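Local coordinates for EscD/YscD/HrpQ family type III secretion system inner membrane ring protein (Pseudomonas aeruginosa, PDB 6UID) that forms part of the type III secretion inner-membrane ring and, through its cytosolic FHA-like domain, probably provides the docking surface for the sorting platform, at residues 86-91 against 95-100; 5-10 against 26-31; 58-63 against 67-72; 19-24 against 35-40. All blocks are in the same frame, centred on the assembly; numbering follows the deposited sequence. Where two conformers were deposited one is given.

Contact 1 of 4, residues 86-91 against 95-100; sequences AGQTCG and WTFCDP. Unlike the reference sequence in segment 95-100: Thr96 (reference Ala).
Gln88 and Trp95 are tied together first through their backbones, as an antiparallel hydrogen-bonded pair. Gln88 N donates to Trp95 O at 2.9 Å, and in return Trp95 N donates to Gln88 O, also at 2.9 Å. The second kind of contact is CH-pi. Gln88 CB lies over one face of the indole, 3.3 Å from the centroid of the Trp95 five-membered ring, and Gln88 CG follows, 3.7 Å from Trp95 CE2. Trp95 presents this face with CG set between its backbone N and carbonyl carbon (chi1 63°). The pair belongs to the beta hairpin of strands 88-90 and 93-98 in the larger sheet of an FHA-like sandwich; the indole points into the core, where it also touches Ile7, Phe9, Leu49 and Leu51. Water supplies the third kind. Gln88 NE2, whose main partner is Gln71 OE1, gives a longer bond of 3.2 Å to a water that in turn donates to Thr96 OG1 at 2.7 Å. A second water accepts from Trp95 NE1 at 3.0 Å and makes a weak bond to Thr89 O. Gln88 NE2 also stands at the edge of the Phe97 ring, near its plane.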
loop_
_atom_site.group_PDB
_atom_site.type_symbol
_atom_site.label_atom_id
_atom_site.label_comp_id
_atom_site.label_asym_id
_atom_site.label_seq_id
_atom_site.Cartn_x
_atom_site.Cartn_y
_atom_site.Cartn_z
ATOM N N ALA A 86 -0.233 5.368 8.446
ATOM C CA ALA A 86 0.645 4.255 8.760
ATOM C C ALA A 86 1.374 3.806 7.494
ATOM O O ALA A 86 0.899 4.013 6.372
ATOM C CB ALA A 86 -0.165 3.103 9.344
ATOM N N GLY A 87 2.556 3.217 7.660
ATOM C CA GLY A 87 3.309 2.748 6.501
ATOM C C GLY A 87 2.800 1.436 5.949
ATOM O O GLY A 87 2.869 0.401 6.624
ATOM N N GLN A 88 2.265 1.448 4.734
ATOM C CA GLN A 88 1.711 0.263 4.099
ATOM C C GLN A 88 2.733 -0.289 3.108
ATOM O O GLN A 88 3.321 0.463 2.319
ATOM C CB GLN A 88 0.416 0.618 3.344
ATOM C CG GLN A 88 -0.584 1.437 4.114
ATOM C CD GLN A 88 -1.191 0.736 5.328
ATOM O OE1 GLN A 88 -1.151 -0.494 5.448
ATOM N NE2 GLN A 88 -1.798 1.509 6.206
ATOM N N THR A 89 2.920 -1.603 3.109
ATOM C CA THR A 89 3.782 -2.250 2.126
ATOM C C THR A 89 3.092 -3.483 1.576
ATOM O O THR A 89 2.238 -4.081 2.227
ATOM C CB THR A 89 5.163 -2.645 2.662
ATOM O OG1 THR A 89 5.001 -3.589 3.737
ATOM C CG2 THR A 89 5.902 -1.445 3.161
ATOM N N CYS A 90 3.461 -3.839 0.340
ATOM C CA CYS A 90 3.009 -5.082 -0.278
ATOM C C CYS A 90 4.137 -5.451 -1.247
ATOM O O CYS A 90 4.195 -4.936 -2.367
ATOM C CB CYS A 90 1.675 -4.896 -0.971
ATOM S SG CYS A 90 0.894 -6.454 -1.410
ATOM N N GLY A 91 5.123 -6.185 -0.738
ATOM C CA GLY A 91 6.319 -6.434 -1.517
ATOM C C GLY A 91 7.014 -5.133 -1.882
ATOM O O GLY A 91 7.277 -4.291 -1.016
ATOM N N TRP A 95 3.371 2.613 0.406
ATOM C CA TRP A 95 2.370 3.653 0.221
ATOM C C TRP A 95 1.775 4.051 1.558
ATOM O O TRP A 95 1.931 3.355 2.567
ATOM C CB TRP A 95 1.256 3.174 -0.723
ATOM C CG TRP A 95 0.441 1.995 -0.238
ATOM C CD1 TRP A 95 0.809 0.680 -0.255
ATOM C CD2 TRP A 95 -0.884 2.030 0.284
ATOM N NE1 TRP A 95 -0.209 -0.096 0.228
ATOM C CE2 TRP A 95 -1.264 0.706 0.559
ATOM C CE3 TRP A 95 -1.795 3.058 0.543
ATOM C CZ2 TRP A 95 -2.516 0.384 1.087
ATOM C CZ3 TRP A 95 -3.042 2.743 1.052
ATOM C CH2 TRP A 95 -3.389 1.413 1.351
ATOM N N THR A 96 1.084 5.186 1.569
ATOM C CA THR A 96 0.248 5.556 2.692
ATOM C C THR A 96 -0.950 6.327 2.168
ATOM O O THR A 96 -0.996 6.723 0.996
ATOM C CB THR A 96 1.011 6.384 3.719
ATOM O OG1 THR A 96 0.267 6.363 4.950
ATOM C CG2 THR A 96 1.200 7.793 3.210
ATOM N N PHE A 97 -1.923 6.559 3.028
ATOM C CA PHE A 97 -3.092 7.326 2.643
ATOM C C PHE A 97 -3.487 8.243 3.781
ATOM O O PHE A 97 -3.135 8.000 4.946
ATOM C CB PHE A 97 -4.267 6.416 2.216
ATOM C CG PHE A 97 -4.983 5.755 3.369
ATOM C CD1 PHE A 97 -4.467 4.611 3.924
ATOM C CD2 PHE A 97 -6.149 6.296 3.870
ATOM C CE1 PHE A 97 -5.135 4.004 5.014
ATOM C CE2 PHE A 97 -6.799 5.715 4.941
ATOM C CZ PHE A 97 -6.292 4.568 5.492
ATOM N N CYS A 98 -4.261 9.269 3.468
ATOM C CA CYS A 98 -4.836 10.122 4.498
ATOM C C CYS A 98 -5.987 10.945 3.959
ATOM O O CYS A 98 -6.309 10.919 2.767
ATOM C CB CYS A 98 -3.786 11.023 5.154
ATOM S SG CYS A 98 -3.110 12.306 4.092
ATOM N N ASP A 99 -6.637 11.661 4.870
ATOM C CA ASP A 99 -7.758 12.510 4.514
ATOM C C ASP A 99 -7.275 13.703 3.699
ATOM O O ASP A 99 -6.126 14.144 3.852
ATOM C CB ASP A 99 -8.447 12.986 5.796
ATOM C CG ASP A 99 -9.417 14.123 5.562
ATOM O OD1 ASP A 99 -10.608 13.848 5.312
ATOM O OD2 ASP A 99 -8.990 15.291 5.637
ATOM N N PRO A 100 -8.108 14.267 2.827
ATOM C CA PRO A 100 -7.650 15.387 1.998
ATOM C C PRO A 100 -7.204 16.613 2.779
ATOM O O PRO A 100 -6.418 17.402 2.247
ATOM C CB PRO A 100 -8.863 15.685 1.104
ATOM C CG PRO A 100 -9.585 14.400 1.032
ATOM C CD PRO A 100 -9.426 13.765 2.387
HETATM O O HOH W 1 -1.729 4.636 5.460
HETATM O O HOH W 2 -0.342 -2.807 1.413
#

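Contact 2 of 4, residues 5-10 against 26-31; sequences WKIRFY and VALGSD
Ile7, which meets Leu28 across this contact, has its backbone fixed by the bond from Ile7 N to Val19 O, 2.8 Å long, within the sheet. That bond lies to one side of the contact; between 5-10 and 26-31 the meeting is wholly apolar. One methyl does the work: Leu28 CD2 lies 3.7 Å from Phe9 CE1 and equally close to Phe9 CZ. It comes in at the ring's edge, in the ring plane. The same methyl stands 4.2 Å from Ile7 CD1, the far end of an extended side chain whose CG1 is anti to the backbone N (chi1 -180°). Both Ile7 and Phe9 send their side chains toward strand 24-29, as alternate residues of a strand do, while Leu28 reaches back from the other side. This is core packing between the two layers of an FHA-like beta sandwich: strand 5-9 is in one sheet, strand 24-29 in the other, and the CA atoms of Phe9 and Leu28 are 11.2 Å apart. Around the three side chains, Leu37 packs against each of them, Trp95 touches Ile7, Leu93 touches Phe9, and Leu39 and Leu51 border Leu28.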
loop_
_atom_site.group_PDB
_atom_site.type_symbol
_atom_site.label_atom_id
_atom_site.label_comp_id
_atom_site.label_asym_id
_atom_site.label_seq_id
_atom_site.Cartn_x
_atom_site.Cartn_y
_atom_site.Cartn_z
ATOM N N TRP A 5 -10.333 10.200 0.145
ATOM C CA TRP A 5 -9.007 9.921 0.660
ATOM C C TRP A 5 -8.008 10.229 -0.435
ATOM O O TRP A 5 -8.359 10.316 -1.607
ATOM C CB TRP A 5 -8.884 8.444 1.088
ATOM C CG TRP A 5 -9.876 8.079 2.167
ATOM C CD1 TRP A 5 -11.089 7.486 1.995
ATOM C CD2 TRP A 5 -9.738 8.323 3.559
ATOM N NE1 TRP A 5 -11.714 7.353 3.200
ATOM C CE2 TRP A 5 -10.907 7.852 4.186
ATOM C CE3 TRP A 5 -8.737 8.894 4.336
ATOM C CZ2 TRP A 5 -11.098 7.937 5.573
ATOM C CZ3 TRP A 5 -8.928 8.986 5.708
ATOM C CH2 TRP A 5 -10.108 8.506 6.307
ATOM N N LYS A 6 -6.754 10.378 -0.058
ATOM C CA LYS A 6 -5.676 10.486 -1.024
ATOM C C LYS A 6 -4.569 9.503 -0.671
ATOM O O LYS A 6 -4.354 9.176 0.503
ATOM C CB LYS A 6 -5.135 11.917 -1.116
ATOM C CG LYS A 6 -4.718 12.522 0.203
ATOM C CD LYS A 6 -4.205 13.955 0.001
ATOM C CE LYS A 6 -3.654 14.476 1.301
ATOM N NZ LYS A 6 -3.235 15.918 1.207
ATOM N N ILE A 7 -3.867 9.024 -1.690
ATOM C CA ILE A 7 -2.800 8.047 -1.559
ATOM C C ILE A 7 -1.502 8.653 -2.062
ATOM O O ILE A 7 -1.505 9.421 -3.035
ATOM C CB ILE A 7 -3.164 6.760 -2.320
ATOM C CG1 ILE A 7 -2.072 5.712 -2.199
ATOM C CG2 ILE A 7 -3.435 7.041 -3.788
ATOM C CD1 ILE A 7 -2.612 4.293 -2.452
ATOM N N ARG A 8 -0.396 8.336 -1.393
ATOM C CA ARG A 8 0.943 8.720 -1.817
ATOM C C ARG A 8 1.802 7.476 -1.942
ATOM O O ARG A 8 1.759 6.592 -1.074
ATOM C CB ARG A 8 1.604 9.706 -0.843
ATOM C CG ARG A 8 3.006 10.099 -1.299
ATOM C CD ARG A 8 3.485 11.380 -0.678
ATOM N NE ARG A 8 4.915 11.527 -0.913
ATOM C CZ ARG A 8 5.635 12.576 -0.548
ATOM N NH1 ARG A 8 5.062 13.602 0.068
ATOM N NH2 ARG A 8 6.934 12.592 -0.806
ATOM N N PHE A 9 2.590 7.408 -3.012
ATOM C CA PHE A 9 3.504 6.304 -3.253
ATOM C C PHE A 9 4.935 6.673 -2.904
ATOM O O PHE A 9 5.377 7.800 -3.141
ATOM C CB PHE A 9 3.402 5.842 -4.708
ATOM C CG PHE A 9 2.058 5.311 -5.042
ATOM C CD1 PHE A 9 1.601 4.147 -4.468
ATOM C CD2 PHE A 9 1.221 5.990 -5.891
ATOM C CE1 PHE A 9 0.336 3.660 -4.748
ATOM C CE2 PHE A 9 -0.044 5.509 -6.184
ATOM C CZ PHE A 9 -0.475 4.331 -5.614
ATOM N N TYR A 10 5.650 5.714 -2.306
ATOM C CA TYR A 10 7.021 5.880 -1.832
ATOM C C TYR A 10 7.923 4.777 -2.388
ATOM O O TYR A 10 8.819 4.267 -1.681
ATOM C CB TYR A 10 7.078 5.835 -0.309
ATOM C CG TYR A 10 6.335 6.917 0.415
ATOM C CD1 TYR A 10 4.989 6.807 0.671
ATOM C CD2 TYR A 10 6.992 8.027 0.904
ATOM C CE1 TYR A 10 4.321 7.792 1.375
ATOM C CE2 TYR A 10 6.336 9.016 1.603
ATOM C CZ TYR A 10 5.011 8.890 1.852
ATOM O OH TYR A 10 4.343 9.882 2.552
ATOM N N VAL A 26 -10.544 -0.024 -5.781
ATOM C CA VAL A 26 -9.300 0.511 -6.331
ATOM C C VAL A 26 -8.305 -0.631 -6.483
ATOM O O VAL A 26 -7.835 -1.183 -5.483
ATOM C CB VAL A 26 -8.710 1.618 -5.446
ATOM C CG1 VAL A 26 -7.405 2.153 -6.068
ATOM C CG2 VAL A 26 -9.711 2.751 -5.249
ATOM N N ALA A 27 -7.960 -0.963 -7.722
ATOM C CA ALA A 27 -6.960 -1.978 -8.012
ATOM C C ALA A 27 -5.667 -1.278 -8.399
ATOM O O ALA A 27 -5.673 -0.338 -9.199
ATOM C CB ALA A 27 -7.432 -2.891 -9.144
ATOM N N LEU A 28 -4.569 -1.725 -7.825
ATOM C CA LEU A 28 -3.245 -1.195 -8.110
ATOM C C LEU A 28 -2.425 -2.310 -8.741
ATOM O O LEU A 28 -2.439 -3.444 -8.245
ATOM C CB LEU A 28 -2.566 -0.747 -6.823
ATOM C CG LEU A 28 -3.261 0.321 -5.983
ATOM C CD1 LEU A 28 -4.290 -0.288 -5.051
ATOM C CD2 LEU A 28 -2.235 1.102 -5.187
ATOM N N GLY A 29 -1.708 -2.004 -9.814
ATOM C CA GLY A 29 -0.950 -3.049 -10.482
ATOM C C GLY A 29 -0.270 -2.541 -11.731
ATOM O O GLY A 29 -0.390 -1.371 -12.104
ATOM N N SER A 30 0.396 -3.460 -12.424
ATOM C CA SER A 30 1.173 -3.093 -13.599
ATOM C C SER A 30 0.420 -3.222 -14.912
ATOM O O SER A 30 0.952 -2.788 -15.938
ATOM C CB SER A 30 2.432 -3.961 -13.676
ATOM O OG SER A 30 2.076 -5.323 -13.736
ATOM N N ASP A 31 -0.775 -3.818 -14.915
ATOM C CA ASP A 31 -1.543 -4.018 -16.143
ATOM C C ASP A 31 -2.584 -2.917 -16.274
ATOM O O ASP A 31 -3.563 -2.904 -15.502
ATOM C CB ASP A 31 -2.228 -5.383 -16.094
ATOM C CG ASP A 31 -3.031 -5.688 -17.351
ATOM O OD1 ASP A 31 -3.123 -4.815 -18.249
ATOM O OD2 ASP A 31 -3.571 -6.820 -17.432
#

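Contact 3 of 4, residues 58-63 against 67-72; sequences VRLLEW and CEPRQD
The Trp63 indole takes Pro69 on one face and a water at its edge. Pro69 CD sits 3.3 Å from the centroid of the five-membered ring, 11° off its normal, which makes a close CH-pi contact, and Pro69 CG carries the cover on toward the six-membered ring, 3.6 Å from Trp63 CD2. The two side chains cross at about a right angle. In the plane of the indole, the water accepts from Trp63 NE1 at 3.1 Å and reaches Glu68 OE1 on its other side. The Glu68 chain runs beside the indole, bent at chi2 (87°), with its carboxylate plane 68° from the ring plane. Here strand 57-63, the last of the smaller sheet of the FHA-like sandwich, meets strand 69-71 of the larger sheet. A classic beta bulge, Leu61 and Glu62 both facing Val50, sits in the strand just before Trp63. Further into the domain the contact turns purely apolar: Leu60 CD2 touches Pro69 CG at 3.7 Å, so the proline ring meets both Leu60 and Trp63. Leu60 also packs on Leu49, while Trp63 and Cys67 each touch Cys90 of the neighbouring strand 88-90.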
loop_
_atom_site.group_PDB
_atom_site.type_symbol
_atom_site.label_atom_id
_atom_site.label_comp_id
_atom_site.label_asym_id
_atom_site.label_seq_id
_atom_site.Cartn_x
_atom_site.Cartn_y
_atom_site.Cartn_z
ATOM N N VAL A 58 -10.584 2.826 4.425
ATOM C CA VAL A 58 -9.943 2.046 3.379
ATOM C C VAL A 58 -9.789 0.622 3.880
ATOM O O VAL A 58 -9.191 0.396 4.936
ATOM C CB VAL A 58 -8.579 2.657 3.016
ATOM C CG1 VAL A 58 -7.813 1.746 2.083
ATOM C CG2 VAL A 58 -8.793 4.040 2.458
ATOM N N ARG A 59 -10.296 -0.336 3.108
ATOM C CA ARG A 59 -10.275 -1.750 3.456
ATOM C C ARG A 59 -9.397 -2.528 2.482
ATOM O O ARG A 59 -9.482 -2.332 1.265
ATOM C CB ARG A 59 -11.688 -2.334 3.443
ATOM C CG ARG A 59 -11.760 -3.724 4.005
ATOM C CD ARG A 59 -13.171 -4.316 3.927
ATOM N NE ARG A 59 -14.212 -3.479 4.534
ATOM C CZ ARG A 59 -14.548 -3.497 5.819
ATOM N NH1 ARG A 59 -13.953 -4.296 6.686
ATOM N NH2 ARG A 59 -15.532 -2.694 6.234
ATOM N N LEU A 60 -8.559 -3.411 3.018
ATOM C CA LEU A 60 -7.736 -4.314 2.236
ATOM C C LEU A 60 -8.572 -5.499 1.776
ATOM O O LEU A 60 -9.221 -6.154 2.599
ATOM C CB LEU A 60 -6.615 -4.821 3.135
ATOM C CG LEU A 60 -5.688 -5.884 2.579
ATOM C CD1 LEU A 60 -4.884 -5.356 1.395
ATOM C CD2 LEU A 60 -4.784 -6.364 3.704
ATOM N N LEU A 61 -8.564 -5.784 0.469
ATOM C CA LEU A 61 -9.331 -6.910 -0.073
ATOM C C LEU A 61 -8.479 -8.065 -0.576
ATOM O O LEU A 61 -8.731 -9.222 -0.211
ATOM C CB LEU A 61 -10.259 -6.450 -1.209
ATOM C CG LEU A 61 -11.393 -5.513 -0.808
ATOM C CD1 LEU A 61 -12.237 -5.179 -2.042
ATOM C CD2 LEU A 61 -12.253 -6.108 0.271
ATOM N N GLU A 62 -7.515 -7.799 -1.451
ATOM C CA GLU A 62 -6.797 -8.845 -2.171
ATOM C C GLU A 62 -5.401 -8.346 -2.502
ATOM O O GLU A 62 -5.144 -7.135 -2.526
ATOM C CB GLU A 62 -7.466 -9.203 -3.516
ATOM C CG GLU A 62 -8.945 -9.498 -3.458
ATOM C CD GLU A 62 -9.569 -9.630 -4.842
ATOM O OE1 GLU A 62 -8.821 -9.840 -5.821
ATOM O OE2 GLU A 62 -10.807 -9.512 -4.949
ATOM N N TRP A 63 -4.498 -9.291 -2.775
ATOM C CA TRP A 63 -3.138 -8.939 -3.151
ATOM C C TRP A 63 -2.470 -10.081 -3.909
ATOM O O TRP A 63 -2.930 -11.225 -3.891
ATOM C CB TRP A 63 -2.305 -8.565 -1.935
ATOM C CG TRP A 63 -2.223 -9.651 -0.912
ATOM C CD1 TRP A 63 -1.286 -10.636 -0.839
ATOM C CD2 TRP A 63 -3.127 -9.873 0.171
ATOM N NE1 TRP A 63 -1.541 -11.462 0.234
ATOM C CE2 TRP A 63 -2.667 -11.005 0.875
ATOM C CE3 TRP A 63 -4.266 -9.211 0.622
ATOM C CZ2 TRP A 63 -3.314 -11.486 2.022
ATOM C CZ3 TRP A 63 -4.897 -9.693 1.754
ATOM C CH2 TRP A 63 -4.423 -10.814 2.428
ATOM N N CYS A 67 3.357 -12.022 -2.197
ATOM C CA CYS A 67 3.519 -10.871 -1.333
ATOM C C CYS A 67 2.619 -11.009 -0.114
ATOM O O CYS A 67 1.680 -11.813 -0.085
ATOM C CB CYS A 67 3.169 -9.577 -2.065
ATOM S SG CYS A 67 4.319 -9.185 -3.422
ATOM N N GLU A 68 2.943 -10.230 0.913
ATOM C CA GLU A 68 2.133 -10.156 2.119
ATOM C C GLU A 68 1.940 -8.676 2.445
ATOM O O GLU A 68 2.937 -7.961 2.659
ATOM C CB GLU A 68 2.841 -10.863 3.272
ATOM C CG GLU A 68 2.097 -10.845 4.590
ATOM C CD GLU A 68 1.120 -11.996 4.711
ATOM O OE1 GLU A 68 0.152 -12.041 3.929
ATOM O OE2 GLU A 68 1.334 -12.864 5.583
ATOM N N PRO A 69 0.710 -8.184 2.524
ATOM C CA PRO A 69 0.509 -6.781 2.893
ATOM C C PRO A 69 0.821 -6.588 4.369
ATOM O O PRO A 69 0.450 -7.410 5.217
ATOM C CB PRO A 69 -0.976 -6.552 2.605
ATOM C CG PRO A 69 -1.592 -7.910 2.829
ATOM C CD PRO A 69 -0.561 -8.896 2.309
ATOM N N ARG A 70 1.541 -5.512 4.658
ATOM C CA ARG A 70 1.935 -5.192 6.026
ATOM C C ARG A 70 1.626 -3.730 6.302
ATOM O O ARG A 70 1.644 -2.889 5.398
ATOM C CB ARG A 70 3.398 -5.483 6.256
ATOM C CG ARG A 70 3.708 -6.967 6.110
ATOM C CD ARG A 70 5.184 -7.279 6.252
ATOM N NE ARG A 70 5.419 -8.705 6.044
ATOM C CZ ARG A 70 5.361 -9.627 6.989
ATOM N NH1 ARG A 70 5.104 -9.297 8.254
ATOM N NH2 ARG A 70 5.564 -10.900 6.659
ATOM N N GLN A 71 1.315 -3.447 7.563
ATOM C CA GLN A 71 1.068 -2.095 8.036
ATOM C C GLN A 71 2.024 -1.886 9.198
ATOM O O GLN A 71 1.947 -2.590 10.212
ATOM C CB GLN A 71 -0.387 -1.937 8.457
ATOM C CG GLN A 71 -0.675 -0.584 9.053
ATOM C CD GLN A 71 -2.130 -0.410 9.372
ATOM O OE1 GLN A 71 -2.883 0.144 8.591
ATOM N NE2 GLN A 71 -2.539 -0.918 10.527
ATOM N N ASP A 72 2.987 -0.988 9.022
ATOM C CA ASP A 72 4.073 -0.816 9.993
ATOM C C ASP A 72 4.714 -2.162 10.352
ATOM O O ASP A 72 5.041 -2.447 11.514
ATOM C CB ASP A 72 3.583 -0.052 11.227
ATOM C CG ASP A 72 3.190 1.380 10.911
ATOM O OD1 ASP A 72 3.791 1.988 9.985
ATOM O OD2 ASP A 72 2.265 1.892 11.581
HETATM O O HOH W 3 -0.236 -13.678 1.923
#

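Contact 4 of 4, residues 19-24 against 35-40; sequences VSLGEG and ADLVLL
Two short outermost strands, one from each sheet of the FHA-like sandwich, come together here: 18-21 and 37-38, joined by the side chain of Leu37 reaching across to Val19 and Leu21. Leu37 forks at its end and uses both branches. Its CD2 methyl meets Val19 CG1 at 3.9 Å, while Leu37 CD1 approaches Leu21 CD2 at 4.1 Å. The two encounters differ in kind. Val19 and Leu37 come from facing strands and lie alongside each other, pointing opposite ways, whereas Leu21 leans across Leu37 at a slant. In Val19 the methyl that does the touching, CG1, is the branch anti to the backbone N (chi1 -175°). For Leu37, chi1 of -57° places CG anti to the carbonyl carbon, and from there the two methyls are directed at different partners. The CA atoms of Val19 and Leu37 are 8.6 Å apart, so the layers meet through side chains alone at this rim of the sandwich. Each strand is anchored in its own sheet: Val19 pairs with Ile7 through the backbone, and Leu37 with Ala27, whose N donates to Asp36 OD2. Leu37 continues into the core against Ile7, Phe9, Val26 and Leu28. Beyond it, Asn14 grips the loop side of the 35-40 segment, with OD1 hydrogen-bonded to Leu40 N and ND2 to Val38 O.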
loop_
_atom_site.group_PDB
_atom_site.type_symbol
_atom_site.label_atom_id
_atom_site.label_comp_id
_atom_site.label_asym_id
_atom_site.label_seq_id
_atom_site.Cartn_x
_atom_site.Cartn_y
_atom_site.Cartn_z
ATOM N N VAL A 19 -2.524 10.758 -5.463
ATOM C CA VAL A 19 -3.771 10.595 -6.201
ATOM C C VAL A 19 -4.928 10.672 -5.213
ATOM O O VAL A 19 -4.877 10.067 -4.138
ATOM C CB VAL A 19 -3.813 9.253 -6.955
ATOM C CG1 VAL A 19 -5.088 9.159 -7.828
ATOM C CG2 VAL A 19 -2.595 9.066 -7.825
ATOM N N SER A 20 -5.976 11.382 -5.565
ATOM C CA SER A 20 -7.216 11.420 -4.807
ATOM C C SER A 20 -8.137 10.290 -5.244
ATOM O O SER A 20 -8.209 9.966 -6.435
ATOM C CB SER A 20 -7.941 12.746 -5.020
ATOM O OG SER A 20 -7.151 13.846 -4.579
ATOM N N LEU A 21 -8.845 9.690 -4.292
ATOM C CA LEU A 21 -9.636 8.493 -4.514
ATOM C C LEU A 21 -11.081 8.758 -4.118
ATOM O O LEU A 21 -11.352 9.211 -2.995
ATOM C CB LEU A 21 -9.118 7.333 -3.661
ATOM C CG LEU A 21 -7.654 6.960 -3.857
ATOM C CD1 LEU A 21 -7.314 5.832 -2.880
ATOM C CD2 LEU A 21 -7.296 6.600 -5.283
ATOM N N GLY A 22 -12.000 8.438 -5.017
ATOM C CA GLY A 22 -13.409 8.408 -4.709
ATOM C C GLY A 22 -13.804 7.094 -4.057
ATOM O O GLY A 22 -12.967 6.280 -3.658
ATOM N N GLU A 23 -15.114 6.885 -3.957
ATOM C CA GLU A 23 -15.660 5.694 -3.315
ATOM C C GLU A 23 -15.746 4.546 -4.316
ATOM O O GLU A 23 -16.232 4.727 -5.438
ATOM C CB GLU A 23 -17.050 5.985 -2.746
ATOM C CG GLU A 23 -17.050 6.908 -1.531
ATOM C CD GLU A 23 -18.365 6.860 -0.763
ATOM O OE1 GLU A 23 -19.410 7.199 -1.358
ATOM O OE2 GLU A 23 -18.357 6.472 0.428
ATOM N N GLY A 24 -15.267 3.374 -3.906
ATOM C CA GLY A 24 -15.378 2.163 -4.680
ATOM C C GLY A 24 -14.107 1.329 -4.616
ATOM O O GLY A 24 -13.249 1.512 -3.761
ATOM N N ALA A 35 -5.875 -2.270 -13.795
ATOM C CA ALA A 35 -5.464 -1.439 -12.673
ATOM C C ALA A 35 -5.992 -0.019 -12.797
ATOM O O ALA A 35 -5.840 0.628 -13.846
ATOM C CB ALA A 35 -3.939 -1.409 -12.568
ATOM N N ASP A 36 -6.608 0.453 -11.718
ATOM C CA ASP A 36 -7.028 1.845 -11.602
ATOM C C ASP A 36 -5.845 2.770 -11.372
ATOM O O ASP A 36 -5.827 3.905 -11.872
ATOM C CB ASP A 36 -8.027 1.955 -10.458
ATOM C CG ASP A 36 -9.224 1.046 -10.674
ATOM O OD1 ASP A 36 -9.919 1.248 -11.681
ATOM O OD2 ASP A 36 -9.437 0.075 -9.926
ATOM N N LEU A 37 -4.858 2.316 -10.597
ATOM C CA LEU A 37 -3.615 3.029 -10.347
ATOM C C LEU A 37 -2.508 2.143 -10.915
ATOM O O LEU A 37 -2.293 1.031 -10.428
ATOM C CB LEU A 37 -3.426 3.255 -8.849
ATOM C CG LEU A 37 -4.552 4.009 -8.135
ATOM C CD1 LEU A 37 -4.298 4.143 -6.618
ATOM C CD2 LEU A 37 -4.753 5.368 -8.774
ATOM N N VAL A 38 -1.832 2.617 -11.963
ATOM C CA VAL A 38 -0.786 1.841 -12.631
ATOM C C VAL A 38 0.549 2.053 -11.922
ATOM O O VAL A 38 1.026 3.186 -11.786
ATOM C CB VAL A 38 -0.697 2.204 -14.125
ATOM C CG1 VAL A 38 0.436 1.457 -14.775
ATOM C CG2 VAL A 38 -2.004 1.876 -14.810
ATOM N N LEU A 39 1.150 0.953 -11.480
ATOM C CA LEU A 39 2.383 0.954 -10.717
ATOM C C LEU A 39 3.472 0.358 -11.579
ATOM O O LEU A 39 3.283 -0.726 -12.146
ATOM C CB LEU A 39 2.252 0.068 -9.477
ATOM C CG LEU A 39 1.210 0.478 -8.454
ATOM C CD1 LEU A 39 1.136 -0.589 -7.352
ATOM C CD2 LEU A 39 1.540 1.833 -7.876
ATOM N N LEU A 40 4.600 1.061 -11.676
ATOM C CA LEU A 40 5.732 0.675 -12.510
ATOM C C LEU A 40 6.911 0.418 -11.583
ATOM O O LEU A 40 7.515 1.360 -11.056
ATOM C CB LEU A 40 6.040 1.770 -13.526
ATOM C CG LEU A 40 4.883 2.111 -14.471
ATOM C CD1 LEU A 40 5.319 3.162 -15.464
ATOM C CD2 LEU A 40 4.360 0.867 -15.154
#

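Overall arrangement
Contacts 2, 3 and 4 join the two sheets of an FHA-like sandwich, while contact 1 is a hairpin inside the larger sheet. Along the chain, contacts 2 and 4 interleave, followed by contact 3 and contact 1. Contacts 2 and 4 are closest, centres about 5 Å apart, and share the pairings of strands 5-9 with 18-21 and 24-29 with 37-38. In the strand order of the larger sheet contact 1 comes between contacts 2 and 3, about 9 and 10 Å from their centres, its strands flanked by 5-9 and 69-71. Contacts 3 and 4 are the most distant, about 15 Å between centres, so packing between layers runs from one side of the domain to the other.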